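Side-chain contact in putative transcriptional regulator, IclR family (Arthrobacter aurescens, PDB 3OBF), which probably binds DNA and regulates transcription, and is represented by its IclR-type C-terminal domain, which belongs to the GAF clan: residues Asn72-Arg75 and Val76-Leu79. Numbering follows the deposited sequence.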
loop_
_atom_site.group_PDB
_atom_site.type_symbol
_atom_site.label_atom_id
_atom_site.label_comp_id
_atom_site.label_asym_id
_atom_site.label_seq_id
_atom_site.Cartn_x
_atom_site.Cartn_y
_atom_site.Cartn_z
ATOM N N ASN A 72 -15.488 -5.659 2.872
ATOM C CA ASN A 72 -16.178 -6.520 3.781
ATOM C C ASN A 72 -15.380 -7.857 3.897
ATOM O O ASN A 72 -14.783 -8.316 2.914
ATOM C CB ASN A 72 -17.586 -6.707 3.194
ATOM C CG ASN A 72 -18.376 -7.681 3.926
ATOM O OD1 ASN A 72 -18.235 -8.881 3.702
ATOM N ND2 ASN A 72 -19.248 -7.204 4.805
ATOM N N GLU A 73 -15.333 -8.431 5.108
ATOM C CA GLU A 73 -14.626 -9.706 5.377
ATOM C C GLU A 73 -14.953 -10.778 4.361
ATOM O O GLU A 73 -14.066 -11.428 3.824
ATOM C CB GLU A 73 -14.933 -10.248 6.780
ATOM C CG GLU A 73 -13.875 -9.855 7.829
ATOM C CD GLU A 73 -14.107 -10.437 9.236
ATOM O OE1 GLU A 73 -13.579 -9.822 10.204
ATOM O OE2 GLU A 73 -14.806 -11.481 9.382
ATOM N N ASP A 74 -16.236 -10.932 4.079
ATOM C CA ASP A 74 -16.709 -11.971 3.167
ATOM C C ASP A 74 -16.235 -11.747 1.752
ATOM O O ASP A 74 -15.944 -12.694 1.058
ATOM C CB ASP A 74 -18.235 -12.065 3.256
ATOM C CG ASP A 74 -18.725 -11.972 4.709
ATOM O OD1 ASP A 74 -18.858 -13.042 5.367
ATOM O OD2 ASP A 74 -18.894 -10.814 5.215
ATOM N N ARG A 75 -16.144 -10.490 1.337
ATOM C CA ARG A 75 -15.553 -10.134 0.062
ATOM C C ARG A 75 -14.056 -10.509 0.032
ATOM O O ARG A 75 -13.536 -10.988 -0.982
ATOM C CB ARG A 75 -15.762 -8.635 -0.225
ATOM C CG ARG A 75 -15.099 -8.087 -1.544
ATOM C CD ARG A 75 -15.542 -8.819 -2.838
ATOM N NE ARG A 75 -15.029 -8.103 -4.013
ATOM C CZ ARG A 75 -14.917 -8.614 -5.241
ATOM N NH1 ARG A 75 -15.279 -9.866 -5.466
ATOM N NH2 ARG A 75 -14.414 -7.876 -6.249
ATOM N N VAL A 76 -13.361 -10.280 1.136
ATOM C CA VAL A 76 -11.964 -10.681 1.208
ATOM C C VAL A 76 -11.879 -12.211 1.061
ATOM O O VAL A 76 -11.086 -12.724 0.242
ATOM C CB VAL A 76 -11.268 -10.123 2.469
ATOM C CG1 VAL A 76 -9.855 -10.670 2.614
ATOM C CG2 VAL A 76 -11.243 -8.577 2.449
ATOM N N ARG A 77 -12.742 -12.927 1.774
ATOM C CA ARG A 77 -12.798 -14.393 1.669
ATOM C C ARG A 77 -13.029 -14.873 0.229
ATOM O O ARG A 77 -12.339 -15.771 -0.272
ATOM C CB ARG A 77 -13.896 -14.977 2.576
ATOM C CG ARG A 77 -13.569 -14.922 4.060
ATOM C CD ARG A 77 -14.675 -15.600 4.977
ATOM N NE ARG A 77 -14.445 -15.182 6.367
ATOM C CZ ARG A 77 -15.262 -14.392 7.084
ATOM N NH1 ARG A 77 -16.427 -13.959 6.579
ATOM N NH2 ARG A 77 -14.930 -14.050 8.334
ATOM N N GLN A 78 -13.998 -14.266 -0.431
ATOM C CA GLN A 78 -14.315 -14.613 -1.793
ATOM C C GLN A 78 -13.157 -14.361 -2.756
ATOM O O GLN A 78 -12.866 -15.204 -3.594
ATOM C CB GLN A 78 -15.577 -13.874 -2.219
ATOM C CG GLN A 78 -16.781 -14.315 -1.374
ATOM C CD GLN A 78 -17.960 -13.359 -1.425
ATOM O OE1 GLN A 78 -17.842 -12.211 -1.878
ATOM N NE2 GLN A 78 -19.119 -13.830 -0.941
ATOM N N LEU A 79 -12.503 -13.210 -2.634
ATOM C CA LEU A 79 -11.323 -12.885 -3.435
ATOM C C LEU A 79 -10.166 -13.864 -3.210
ATOM O O LEU A 79 -9.454 -14.230 -4.145
ATOM C CB LEU A 79 -10.854 -11.443 -3.148
ATOM C CG LEU A 79 -11.694 -10.337 -3.795
ATOM C CD1 LEU A 79 -11.343 -8.989 -3.197
ATOM C CD2 LEU A 79 -11.480 -10.317 -5.324
HETATM O O HOH W 1 -16.991 -11.579 -4.208
#
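The N-terminal turns of helix 73-82, in the IclR C-terminal domain, carry a salt-bridge network in which Arg77 reaches back to Glu73 and Asp74, just past the N-cap residue Asn72. Arg77 sends its guanidinium toward the start of the helix on a chain extended from CG to NE, with CG beside the backbone N (chi1 -72°). The two terminal nitrogens divide the acids between them: Arg77 NH1 lies 2.9 Å from Asp74 OD1, which sits at the guanidinium edge and in its plane, while Arg77 NH2 is 2.8 Å from Glu73 OE2. The second approach is badly bent, 117° at the hydrogen, and the two flat groups stand almost perpendicular, so charge attraction probably counts for more there than the weak hydrogen bond. Glu73 OE1 has its own salt bridge to Lys103 on helix 92-108, tying this network to the neighbouring helix. At the cap, Asn72 OD1 accepts from Asp74 N at 2.9 Å, the donor lying above the carbonyl plane, and Val76 N closes the first turn on Asn72 O.

On another side of the helix Arg75 packs against Leu79; its CG points anti to the backbone N (chi1 177°) before the chain bends at chi2 and turns the guanidinium toward the C-terminal end of the helix, across Leu79. Leu79 CD2 lies over one face of the Arg75 guanidinium, offset toward the rim of that group and 3.8 Å from Arg75 CZ, while Leu79 itself also packs on Leu68 of helix 62-69. With an alanine in place of Arg75, Leu79 CD2 would probably lose the flat group it packs against, and the water on Gln78 OE1 its guanidinium partner. That link runs through a single water, which accepts from Arg75 NH1 at 2.7 Å and donates to Gln78 OE1 at 2.6 Å.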